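Local coordinates for SmhB (Serratia marcescens, PDB 6ZZ5), which is the B component of the tripartite alpha-pore-forming toxin Smh, seen here in its soluble form, and probably assembles with its partners into a membrane pore, at residues T77-Q80 with D81-T85; S129-D132 with K133-D137; V145-L148 with N149-V152; G168-A171 with A172-G175; D305-F308 with L309-L312. One frame throughout, in Å; residues are numbered along the deposited sequence. Where two conformers were deposited one is given.

Contact 1 (T77-Q80 with D81-T85); sequences TNIQ and DYFET
I79 and F83, one helical turn apart on helix 44-92, lie side by side and point the same way. The touching atoms are I79 CG2 and F83 CD2, 3.7 Å apart, with the methyl in the plane of the ring and at its edge. F83 chi1 (-79°) places CG beside its own backbone N, and this swings the ring back over the preceding turn until CD2 is 3.4 Å from I79 O. In I79, CG1 is anti to the carbonyl carbon, while CG2, anti to the backbone N, is the branch that reaches F83. The neighbouring ring of Y82 lies against F83, its CD2 3.6 Å above the plane of the F83 ring and over the centre. Helices 252-300 and 321-336 and the N-terminal helix 4-30 surround this apolar strip.

The polar side chains flank this strip. Q80 is extended beyond CG, and its NE2 bonds to T328 OG1, while T77 OG1 bonds to K332. E84 CG packs 3.2 Å from Q80 O, the oxygen that also takes E84 N at 2.9 Å. At D81 O two donors meet, T85 N and T85 OG1 (2.9 Å), arriving from opposite faces of the carbonyl plane. The chemistry implies that helix 321-336 receives both kinds of contact, apolar from I79 and F83 and hydrogen bonds from T77 and Q80, with D81 OD2 tied to Y116 of helix 99-151.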
loop_
_atom_site.group_PDB
_atom_site.type_symbol
_atom_site.label_atom_id
_atom_site.label_comp_id
_atom_site.label_asym_id
_atom_site.label_seq_id
_atom_site.Cartn_x
_atom_site.Cartn_y
_atom_site.Cartn_z
ATOM N N THR A 77 3.693 -14.839 5.367
ATOM C CA THR A 77 3.706 -16.306 5.627
ATOM C C THR A 77 5.162 -16.825 5.651
ATOM O O THR A 77 5.519 -17.688 6.482
ATOM C CB THR A 77 2.904 -17.071 4.560
ATOM O OG1 THR A 77 1.600 -16.484 4.615
ATOM C CG2 THR A 77 2.862 -18.569 4.815
ATOM N N ASN A 78 5.994 -16.325 4.759
ATOM C CA ASN A 78 7.421 -16.766 4.661
ATOM C C ASN A 78 8.167 -16.325 5.915
ATOM O O ASN A 78 8.971 -17.092 6.401
ATOM C CB ASN A 78 8.110 -16.200 3.413
ATOM C CG ASN A 78 7.562 -16.777 2.138
ATOM O OD1 ASN A 78 6.888 -17.801 2.182
ATOM N ND2 ASN A 78 7.872 -16.164 1.005
ATOM N N ILE A 79 7.924 -15.103 6.404
ATOM C CA ILE A 79 8.539 -14.631 7.658
ATOM C C ILE A 79 8.103 -15.599 8.756
ATOM O O ILE A 79 8.921 -16.006 9.555
ATOM C CB ILE A 79 8.143 -13.175 7.950
ATOM C CG1 ILE A 79 8.711 -12.257 6.844
ATOM C CG2 ILE A 79 8.607 -12.786 9.335
ATOM C CD1 ILE A 79 8.386 -10.821 7.017
ATOM N N GLN A 80 6.807 -15.890 8.847
ATOM C CA GLN A 80 6.290 -16.771 9.898
ATOM C C GLN A 80 7.053 -18.099 9.801
ATOM O O GLN A 80 7.515 -18.591 10.853
ATOM C CB GLN A 80 4.797 -16.985 9.753
ATOM C CG GLN A 80 4.182 -17.765 10.894
ATOM C CD GLN A 80 2.686 -17.798 10.775
ATOM O OE1 GLN A 80 2.178 -18.778 10.323
ATOM N NE2 GLN A 80 1.994 -16.717 11.110
ATOM N N ASP A 81 7.140 -18.672 8.613
ATOM C CA ASP A 81 7.711 -20.036 8.459
ATOM C C ASP A 81 9.210 -19.963 8.763
ATOM O O ASP A 81 9.713 -20.909 9.400
ATOM C CB ASP A 81 7.465 -20.665 7.098
ATOM C CG ASP A 81 8.182 -22.010 6.983
ATOM O OD1 ASP A 81 8.063 -22.880 7.924
ATOM O OD2 ASP A 81 8.967 -22.101 6.055
ATOM N N TYR A 82 9.884 -18.888 8.376
ATOM C CA TYR A 82 11.328 -18.712 8.688
ATOM C C TYR A 82 11.528 -18.743 10.215
ATOM O O TYR A 82 12.334 -19.510 10.711
ATOM C CB TYR A 82 11.986 -17.460 8.080
ATOM C CG TYR A 82 13.355 -17.366 8.685
ATOM C CD1 TYR A 82 14.388 -18.160 8.215
ATOM C CD2 TYR A 82 13.551 -16.672 9.861
ATOM C CE1 TYR A 82 15.616 -18.193 8.854
ATOM C CE2 TYR A 82 14.764 -16.718 10.534
ATOM C CZ TYR A 82 15.791 -17.515 10.048
ATOM O OH TYR A 82 16.976 -17.595 10.725
ATOM N N PHE A 83 10.775 -17.943 10.967
ATOM C CA PHE A 83 10.975 -17.778 12.408
ATOM C C PHE A 83 10.486 -19.031 13.136
ATOM O O PHE A 83 11.081 -19.358 14.179
ATOM C CB PHE A 83 10.425 -16.432 12.902
ATOM C CG PHE A 83 11.379 -15.312 12.599
ATOM C CD1 PHE A 83 12.635 -15.265 13.187
ATOM C CD2 PHE A 83 11.089 -14.361 11.619
ATOM C CE1 PHE A 83 13.534 -14.247 12.875
ATOM C CE2 PHE A 83 12.006 -13.367 11.304
ATOM C CZ PHE A 83 13.222 -13.309 11.925
ATOM N N GLU A 84 9.468 -19.720 12.637
ATOM C CA GLU A 84 9.080 -21.029 13.213
ATOM C C GLU A 84 10.249 -22.031 13.036
ATOM O O GLU A 84 10.542 -22.801 13.935
ATOM C CB GLU A 84 7.768 -21.563 12.610
ATOM C CG GLU A 84 6.540 -20.787 13.024
ATOM C CD GLU A 84 6.154 -20.906 14.493
ATOM O OE1 GLU A 84 6.835 -21.657 15.220
ATOM O OE2 GLU A 84 5.131 -20.264 14.888
ATOM N N THR A 85 10.893 -22.031 11.893
ATOM C CA THR A 85 12.045 -22.927 11.628
ATOM C C THR A 85 13.214 -22.487 12.536
ATOM O O THR A 85 13.891 -23.360 13.080
ATOM C CB THR A 85 12.431 -22.859 10.160
ATOM O OG1 THR A 85 11.305 -23.291 9.384
ATOM C CG2 THR A 85 13.613 -23.748 9.874
#

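Contact 2 (S129-D132 with K133-D137); sequences SLND and KLIID
L130 meets L134, and N131 meets I135, in a local i to i+4 contact in the C-terminal half of helix 99-151, one of the long rods of the toxin's helical bundle. The backbone is regular: L134 N reaches L130 O at 2.9 Å, and I136 N reaches D132 O with an N-H...O angle of 159°. L130 CG lies 3.9 Å from L134 CD1, the two leucines crossing at a slant. L134 chi1 (-81°) keeps CG beside the backbone N and so lays it against L130 O, 3.4 Å away. L130 packs on H60 and I68 of helix 44-92; L134 lies between H60 and A271 of helix 252-300, as expected for an elongated bundle of the HBL enterotoxin family.

N131 turns to a different neighbour. Its CG is anti to the backbone N (chi1 -172°), and both ends of the amide are gripped by helix 252-300: OD1 takes Q268 NE2, ND2 gives to Q272 OE1. This fixes the flip of a buried amide, against which I135 CD1 rests 3.9 Å from N131 ND2. I135 CG1 also packs tightly on the backbone, 3.2 Å from N131 O. On the outward side, K133 CG passes 3.4 Å from S129 O.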
loop_
_atom_site.group_PDB
_atom_site.type_symbol
_atom_site.label_atom_id
_atom_site.label_comp_id
_atom_site.label_asym_id
_atom_site.label_seq_id
_atom_site.Cartn_x
_atom_site.Cartn_y
_atom_site.Cartn_z
ATOM N N SER A 129 8.242 -2.677 -11.910
ATOM C CA SER A 129 7.791 -2.646 -13.334
ATOM C C SER A 129 6.439 -1.927 -13.398
ATOM O O SER A 129 6.220 -1.126 -14.310
ATOM C CB SER A 129 7.662 -4.024 -13.920
ATOM O OG SER A 129 8.932 -4.591 -14.075
ATOM N N LEU A 130 5.582 -2.178 -12.423
ATOM C CA LEU A 130 4.229 -1.582 -12.389
ATOM C C LEU A 130 4.374 -0.074 -12.142
ATOM O O LEU A 130 3.723 0.698 -12.842
ATOM C CB LEU A 130 3.370 -2.247 -11.322
ATOM C CG LEU A 130 2.022 -1.549 -11.097
ATOM C CD1 LEU A 130 1.178 -1.556 -12.386
ATOM C CD2 LEU A 130 1.285 -2.138 -9.916
ATOM N N ASN A 131 5.239 0.320 -11.206
ATOM C CA ASN A 131 5.567 1.741 -10.929
ATOM C C ASN A 131 6.029 2.391 -12.219
ATOM O O ASN A 131 5.576 3.503 -12.518
ATOM C CB ASN A 131 6.564 1.868 -9.786
ATOM C CG ASN A 131 6.779 3.288 -9.353
ATOM O OD1 ASN A 131 5.822 4.052 -9.217
ATOM N ND2 ASN A 131 8.031 3.603 -9.062
ATOM N N ASP A 132 6.935 1.752 -12.949
ATOM C CA ASP A 132 7.504 2.334 -14.195
ATOM C C ASP A 132 6.376 2.563 -15.203
ATOM O O ASP A 132 6.286 3.683 -15.768
ATOM C CB ASP A 132 8.626 1.466 -14.780
ATOM C CG ASP A 132 9.851 1.443 -13.877
ATOM O OD1 ASP A 132 9.941 2.335 -13.031
ATOM O OD2 ASP A 132 10.694 0.502 -14.021
ATOM N N LYS A 133 5.506 1.579 -15.420
ATOM C CA LYS A 133 4.407 1.724 -16.402
ATOM C C LYS A 133 3.463 2.858 -15.942
ATOM O O LYS A 133 3.010 3.621 -16.796
ATOM C CB LYS A 133 3.613 0.435 -16.522
ATOM C CG LYS A 133 4.400 -0.709 -17.115
ATOM C CD LYS A 133 3.574 -1.984 -17.170
ATOM C CE LYS A 133 4.433 -3.209 -17.393
ATOM N NZ LYS A 133 3.752 -4.148 -18.308
ATOM N N LEU A 134 3.225 2.967 -14.625
ATOM C CA LEU A 134 2.321 3.973 -14.037
ATOM C C LEU A 134 2.960 5.367 -14.218
ATOM O O LEU A 134 2.210 6.341 -14.468
ATOM C CB LEU A 134 2.018 3.659 -12.574
ATOM C CG LEU A 134 0.944 2.598 -12.334
ATOM C CD1 LEU A 134 0.976 2.151 -10.874
ATOM C CD2 LEU A 134 -0.444 3.116 -12.738
ATOM N N ILE A 135 4.277 5.471 -14.130
ATOM C CA ILE A 135 5.002 6.768 -14.333
ATOM C C ILE A 135 4.711 7.203 -15.780
ATOM O O ILE A 135 4.216 8.340 -16.001
ATOM C CB ILE A 135 6.498 6.673 -14.022
ATOM C CG1 ILE A 135 6.705 6.496 -12.523
ATOM C CG2 ILE A 135 7.241 7.914 -14.541
ATOM C CD1 ILE A 135 8.070 6.050 -12.126
ATOM N N ILE A 136 4.893 6.280 -16.729
ATOM C CA ILE A 136 4.764 6.616 -18.171
ATOM C C ILE A 136 3.295 6.978 -18.388
ATOM O O ILE A 136 2.985 8.080 -18.973
ATOM C CB ILE A 136 5.262 5.440 -19.025
ATOM C CG1 ILE A 136 6.772 5.222 -18.876
ATOM C CG2 ILE A 136 4.915 5.615 -20.496
ATOM C CD1 ILE A 136 7.188 3.756 -19.061
ATOM N N ASP A 137 2.410 6.076 -17.996
ATOM C CA ASP A 137 0.978 6.205 -18.382
ATOM C C ASP A 137 0.390 7.443 -17.692
ATOM O O ASP A 137 -0.324 8.186 -18.358
ATOM C CB ASP A 137 0.148 4.920 -18.161
ATOM C CG ASP A 137 0.450 3.779 -19.119
ATOM O OD1 ASP A 137 1.105 4.009 -20.152
ATOM O OD2 ASP A 137 0.130 2.650 -18.769
#

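Contact 3 (V145-L148 with N149-V152)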
loop_
_atom_site.group_PDB
_atom_site.type_symbol
_atom_site.label_atom_id
_atom_site.label_comp_id
_atom_site.label_asym_id
_atom_site.label_seq_id
_atom_site.Cartn_x
_atom_site.Cartn_y
_atom_site.Cartn_z
ATOM N N VAL A 145 -5.635 16.179 -20.651
ATOM C CA VAL A 145 -6.283 17.224 -19.835
ATOM C C VAL A 145 -5.935 18.593 -20.415
ATOM O O VAL A 145 -6.863 19.429 -20.545
ATOM C CB VAL A 145 -5.856 17.124 -18.354
ATOM C CG1 VAL A 145 -6.596 18.177 -17.534
ATOM C CG2 VAL A 145 -6.099 15.738 -17.776
ATOM N N VAL A 146 -4.662 18.825 -20.734
ATOM C CA VAL A 146 -4.213 20.116 -21.312
ATOM C C VAL A 146 -4.953 20.301 -22.646
ATOM O O VAL A 146 -5.491 21.388 -22.836
ATOM C CB VAL A 146 -2.686 20.199 -21.480
ATOM C CG1 VAL A 146 -2.280 21.499 -22.132
ATOM C CG2 VAL A 146 -1.973 20.028 -20.138
ATOM N N ASN A 147 -5.008 19.267 -23.490
ATOM C CA ASN A 147 -5.635 19.360 -24.836
ATOM C C ASN A 147 -7.117 19.713 -24.663
ATOM O O ASN A 147 -7.592 20.567 -25.385
ATOM C CB ASN A 147 -5.440 18.072 -25.639
ATOM C CG ASN A 147 -4.011 17.907 -26.105
ATOM O OD1 ASN A 147 -3.339 18.899 -26.371
ATOM N ND2 ASN A 147 -3.550 16.669 -26.235
ATOM N N LEU A 148 -7.809 19.049 -23.753
ATOM C CA LEU A 148 -9.241 19.281 -23.475
ATOM C C LEU A 148 -9.415 20.708 -22.973
ATOM O O LEU A 148 -10.326 21.367 -23.497
ATOM C CB LEU A 148 -9.801 18.282 -22.477
ATOM C CG LEU A 148 -11.217 18.558 -22.002
ATOM C CD1 LEU A 148 -12.204 18.443 -23.158
ATOM C CD2 LEU A 148 -11.585 17.574 -20.917
ATOM N N ASN A 149 -8.550 21.188 -22.082
ATOM C CA ASN A 149 -8.619 22.595 -21.618
ATOM C C ASN A 149 -8.464 23.527 -22.827
ATOM O O ASN A 149 -9.247 24.509 -22.917
ATOM C CB ASN A 149 -7.617 22.934 -20.510
ATOM C CG ASN A 149 -8.117 24.061 -19.627
ATOM O OD1 ASN A 149 -9.315 24.160 -19.391
ATOM N ND2 ASN A 149 -7.242 24.955 -19.214
ATOM N N ASN A 150 -7.542 23.235 -23.740
ATOM C CA ASN A 150 -7.376 24.046 -24.998
ATOM C C ASN A 150 -8.638 24.008 -25.863
ATOM O O ASN A 150 -9.111 25.082 -26.316
ATOM C CB ASN A 150 -6.156 23.628 -25.815
ATOM C CG ASN A 150 -4.876 23.957 -25.081
ATOM O OD1 ASN A 150 -4.865 24.867 -24.254
ATOM N ND2 ASN A 150 -3.816 23.208 -25.350
ATOM N N VAL A 151 -9.224 22.834 -26.065
ATOM C CA VAL A 151 -10.445 22.712 -26.913
ATOM C C VAL A 151 -11.514 23.641 -26.357
ATOM O O VAL A 151 -12.166 24.274 -27.162
ATOM C CB VAL A 151 -10.967 21.266 -27.021
ATOM C CG1 VAL A 151 -12.361 21.209 -27.628
ATOM C CG2 VAL A 151 -10.009 20.378 -27.808
ATOM N N VAL A 152 -11.724 23.719 -25.049
ATOM C CA VAL A 152 -12.816 24.576 -24.490
ATOM C C VAL A 152 -12.315 26.003 -24.196
ATOM O O VAL A 152 -13.043 26.692 -23.499
ATOM C CB VAL A 152 -13.463 23.954 -23.232
ATOM C CG1 VAL A 152 -14.164 22.634 -23.535
ATOM C CG2 VAL A 152 -12.465 23.803 -22.089
#
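The last full turn of helix 99-151, where the chain bends toward helix 156-184, carries V146 and N150 side by side, pointing the same way. The helical bonds run to the very end: N150 N reaches V146 O at 2.9 Å, lying in the carbonyl plane, and V152 N reaches L148 O at 3.1 Å. V152 is the first residue to leave helical backbone angles, its psi of 12° marking the exit.

Between the two side chains, V146 CG1 is 4.0 Å from N150 ND2. V146 CG1 is anti to its own backbone N, whereas N150 CG sits beside its N (chi1 -67°), which folds the amide back until ND2 is 3.5 Å from V146 O. The far side of that amide is engaged too, since N150 OD1 accepts from N156 ND2. N149 completes the exchange by giving its ND2 to N156 OD1. One asparagine at the start of helix 156-184 thus uses both ends of its amide on successive residues of the preceding helix, a polar tie across the turn of the helical hairpin formed by helices 99-151 and 156-184 that is consistent with the modelled orientation of all three amides.

The apolar side is built differently. L148 has CG anti to the backbone N and packs on F37, L43 and A257, while V151 lies against L43. V151 CG2 rests 3.4 Å from N147 O. V152 CG2, wedged between its own N and carbonyl carbon, comes 3.5 Å from L148 O, and this valine also meets V254 of helix 252-300.

Contact 4 (G168-A171 with A172-G175); sequences GINA and AIDG
N170 and D174, one turn apart on helix 156-184, are joined by backbone, by packing and by water: a helical i to i+4 turn with a water-bridged side-chain pair, on the helix that precedes strand 191-196. The backbone bond is the shortest of the set, D174 N to N170 O at 2.8 Å with an N-H...O angle of 166°. I173 N reaches I169 O in the carbonyl plane, whereas G175 N comes to A171 O tilted from that plane. At the start of the segment the turn is less regular: A172 N stands 3.7 Å from G168 O, which instead takes a weak bond from A171 N.

Through water, the two polar side chains share a solvent molecule. It donates to D174 OD1 at 2.9 Å and, more weakly, to N170 OD1, so two acceptors that could not bond each other are linked by its two protons. The torsions permit this: each side chain has CG beside its own backbone N (chi1 -80° for N170, -73° for D174). The D174 carboxylate is thereby pressed onto the backbone, its CG 3.1 Å from N170 O, which lies about equally far from both carboxylate oxygens.

Among apolar groups, I169 CD1 approaches A172 CB at 4.1 Å. I169 CG1 is anti to the backbone N, which leaves CG2 between N and the carbonyl carbon. A mixed contact sets the methyl I173 CD1 4.0 Å from the amide oxygen N170 OD1, the two side chains crossing at an angle.

I169 and I173 face helix 230-245, where N170 touches R240, while D174 meets helix 252-300.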
loop_
_atom_site.group_PDB
_atom_site.type_symbol
_atom_site.label_atom_id
_atom_site.label_comp_id
_atom_site.label_asym_id
_atom_site.label_seq_id
_atom_site.Cartn_x
_atom_site.Cartn_y
_atom_site.Cartn_z
ATOM N N GLY A 168 -0.674 18.927 -3.477
ATOM C CA GLY A 168 -0.269 19.346 -2.126
ATOM C C GLY A 168 -1.149 18.653 -1.102
ATOM O O GLY A 168 -0.613 18.102 -0.111
ATOM N N ILE A 169 -2.477 18.723 -1.308
ATOM C CA ILE A 169 -3.425 18.170 -0.304
ATOM C C ILE A 169 -3.346 16.640 -0.340
ATOM O O ILE A 169 -3.517 16.058 0.736
ATOM C CB ILE A 169 -4.859 18.682 -0.424
ATOM C CG1 ILE A 169 -5.576 18.501 0.907
ATOM C CG2 ILE A 169 -5.564 18.002 -1.585
ATOM C CD1 ILE A 169 -4.953 19.251 2.094
ATOM N N ASN A 170 -3.085 16.026 -1.506
ATOM C CA ASN A 170 -2.955 14.550 -1.632
ATOM C C ASN A 170 -1.819 14.071 -0.741
ATOM O O ASN A 170 -1.954 12.988 -0.166
ATOM C CB ASN A 170 -2.801 14.072 -3.078
ATOM C CG ASN A 170 -4.109 13.996 -3.809
ATOM O OD1 ASN A 170 -5.159 13.918 -3.181
ATOM N ND2 ASN A 170 -4.071 14.069 -5.135
ATOM N N ALA A 171 -0.729 14.834 -0.597
ATOM C CA ALA A 171 0.359 14.483 0.324
ATOM C C ALA A 171 -0.169 14.344 1.761
ATOM O O ALA A 171 0.220 13.435 2.472
ATOM C CB ALA A 171 1.470 15.516 0.229
ATOM N N ALA A 172 -0.998 15.270 2.212
ATOM C CA ALA A 172 -1.581 15.268 3.561
ATOM C C ALA A 172 -2.519 14.055 3.695
ATOM O O ALA A 172 -2.537 13.380 4.703
ATOM C CB ALA A 172 -2.277 16.588 3.785
ATOM N N ILE A 173 -3.354 13.808 2.720
ATOM C CA ILE A 173 -4.348 12.702 2.791
ATOM C C ILE A 173 -3.574 11.392 2.849
ATOM O O ILE A 173 -3.863 10.565 3.747
ATOM C CB ILE A 173 -5.324 12.721 1.604
ATOM C CG1 ILE A 173 -6.156 14.005 1.641
ATOM C CG2 ILE A 173 -6.208 11.464 1.644
ATOM C CD1 ILE A 173 -7.026 14.199 0.398
ATOM N N ASP A 174 -2.621 11.233 1.923
ATOM C CA ASP A 174 -1.772 10.007 1.846
ATOM C C ASP A 174 -1.112 9.771 3.231
ATOM O O ASP A 174 -1.172 8.645 3.741
ATOM C CB ASP A 174 -0.729 10.130 0.760
ATOM C CG ASP A 174 -1.191 10.033 -0.690
ATOM O OD1 ASP A 174 -2.399 9.760 -0.944
ATOM O OD2 ASP A 174 -0.321 10.311 -1.566
ATOM N N GLY A 175 -0.486 10.793 3.809
ATOM C CA GLY A 175 0.110 10.799 5.163
ATOM C C GLY A 175 -0.844 10.421 6.271
ATOM O O GLY A 175 -0.461 9.596 7.132
HETATM O O HOH W 1 -4.637 11.351 -1.967
#

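Contact 5 (D305-F308 with L309-L312); sequences DDSF and LRQL. With SO4 (sulfate ion), chain D.
The first turn of helix 306-319 is N-capped by D305 and carries a bound sulfate held by R310, whose side chain meets D306 across the turn. The D305 OD1 atom accepts F308 N at 3.1 Å, the donor arriving nearly in line with the C-O bond. The backbone oxygen of D305 also takes L309 N, but weakly, and the regular pattern is established by R310 N on D306 O at 2.9 Å.

R310 is bent at chi3 (-86°), which carries the guanidinium back over the helix start. One face lies over the backbone, with D306 C above its centre and S307 N 3.5 Å from R310 NH2, while its edge is turned to the sulfate. Two roughly straight bonds result: R310 NH2 to sulfate O3 at 2.7 Å, with an N-H...O angle of 176°, and R310 NH1 to sulfate O1 at 3.2 Å. This pairing of the edge fixes the plane of the guanidinium. D306 OD2 stands 2.9 Å from the same sulfate O1. The sulfate probably came from the crystallisation liquor, so no natural ligand need be inferred.

Away from the anion, F308 CE2 comes within 4.4 Å of L312 CD2, the methyl lying obliquely to the ring. The helix is laid on two others: D306 and L309 meet W102 of helix 99-151, L309 also reaching L106, while L309 touches L299 and F308 and L312 touch L295 of helix 252-300.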
loop_
_atom_site.group_PDB
_atom_site.type_symbol
_atom_site.label_atom_id
_atom_site.label_comp_id
_atom_site.label_asym_id
_atom_site.label_seq_id
_atom_site.Cartn_x
_atom_site.Cartn_y
_atom_site.Cartn_z
ATOM N N ASP A 305 32.207 -21.682 17.521
ATOM C CA ASP A 305 31.989 -23.096 17.922
ATOM C C ASP A 305 30.493 -23.330 18.243
ATOM O O ASP A 305 29.665 -22.381 18.134
ATOM C CB ASP A 305 32.991 -23.443 19.021
ATOM C CG ASP A 305 32.767 -22.715 20.324
ATOM O OD1 ASP A 305 31.753 -21.981 20.433
ATOM O OD2 ASP A 305 33.679 -22.810 21.193
ATOM N N ASP A 306 30.137 -24.552 18.614
ATOM C CA ASP A 306 28.725 -24.906 18.906
ATOM C C ASP A 306 28.228 -24.111 20.099
ATOM O O ASP A 306 27.063 -23.767 20.135
ATOM C CB ASP A 306 28.599 -26.413 19.141
ATOM C CG ASP A 306 28.841 -27.198 17.856
ATOM O OD1 ASP A 306 29.004 -26.578 16.835
ATOM O OD2 ASP A 306 28.835 -28.421 17.887
ATOM N N SER A 307 29.089 -23.814 21.062
ATOM C CA SER A 307 28.685 -23.043 22.259
ATOM C C SER A 307 28.184 -21.648 21.850
ATOM O O SER A 307 27.163 -21.188 22.380
ATOM C CB SER A 307 29.826 -22.982 23.240
ATOM O OG SER A 307 29.367 -22.349 24.394
ATOM N N PHE A 308 28.834 -21.027 20.870
ATOM C CA PHE A 308 28.450 -19.695 20.366
ATOM C C PHE A 308 27.033 -19.799 19.797
ATOM O O PHE A 308 26.173 -18.956 20.040
ATOM C CB PHE A 308 29.438 -19.247 19.300
ATOM C CG PHE A 308 29.125 -17.899 18.746
ATOM C CD1 PHE A 308 29.644 -16.767 19.351
ATOM C CD2 PHE A 308 28.368 -17.765 17.594
ATOM C CE1 PHE A 308 29.399 -15.504 18.827
ATOM C CE2 PHE A 308 28.118 -16.499 17.075
ATOM C CZ PHE A 308 28.619 -15.365 17.696
ATOM N N LEU A 309 26.794 -20.837 19.016
ATOM C CA LEU A 309 25.487 -21.027 18.326
ATOM C C LEU A 309 24.384 -21.378 19.336
ATOM O O LEU A 309 23.268 -20.867 19.189
ATOM C CB LEU A 309 25.642 -22.105 17.263
ATOM C CG LEU A 309 26.481 -21.666 16.061
ATOM C CD1 LEU A 309 26.876 -22.879 15.256
ATOM C CD2 LEU A 309 25.706 -20.657 15.219
ATOM N N ARG A 310 24.692 -22.196 20.338
ATOM C CA ARG A 310 23.724 -22.416 21.433
ATOM C C ARG A 310 23.315 -21.065 22.041
ATOM O O ARG A 310 22.095 -20.824 22.134
ATOM C CB ARG A 310 24.292 -23.400 22.442
ATOM C CG ARG A 310 24.508 -24.774 21.845
ATOM C CD ARG A 310 24.679 -25.864 22.899
ATOM N NE ARG A 310 26.063 -25.867 23.254
ATOM C CZ ARG A 310 27.008 -26.702 22.809
ATOM N NH1 ARG A 310 26.758 -27.718 21.999
ATOM N NH2 ARG A 310 28.240 -26.508 23.208
ATOM N N GLN A 311 24.286 -20.222 22.418
ATOM C CA GLN A 311 24.032 -18.892 23.034
ATOM C C GLN A 311 23.146 -18.087 22.080
ATOM O O GLN A 311 22.118 -17.509 22.520
ATOM C CB GLN A 311 25.340 -18.137 23.343
ATOM C CG GLN A 311 25.208 -16.836 24.157
ATOM C CD GLN A 311 24.625 -15.598 23.476
ATOM O OE1 GLN A 311 24.844 -15.344 22.271
ATOM N NE2 GLN A 311 23.848 -14.808 24.238
ATOM N N LEU A 312 23.524 -18.022 20.802
ATOM C CA LEU A 312 22.881 -17.111 19.843
ATOM C C LEU A 312 21.434 -17.541 19.607
ATOM O O LEU A 312 20.530 -16.677 19.645
ATOM C CB LEU A 312 23.672 -17.134 18.550
ATOM C CG LEU A 312 23.092 -16.225 17.466
ATOM C CD1 LEU A 312 23.234 -14.782 17.868
ATOM C CD2 LEU A 312 23.811 -16.476 16.167
HETATM S S SO4 D . 30.421 -29.158 21.439
HETATM O O1 SO4 D . 29.211 -29.257 20.646
HETATM O O2 SO4 D . 30.623 -30.376 22.163
HETATM O O3 SO4 D . 30.295 -28.066 22.357
HETATM O O4 SO4 D . 31.541 -28.901 20.577
#

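In the fold
All five contacts are local helical turns, in series along the chain, and none touches another. Contact 1 lies on helix 44-92, contacts 2 and 3 share helix 99-151 with centres about 24 Å apart, contact 4 is on helix 156-184, and contact 5 begins helix 306-319. The extremes are contacts 3 and 5, centres about 70 Å apart on opposite sides of the chain's centre, which gives a measure of the rod. Contacts 1 and 5 lie on the same side, nearest atoms about 9 Å apart. Helix 252-300 touches side chains of every contact and so runs as a common spine. This elongated bundle agrees with the soluble form of an alpha-pore-forming toxin.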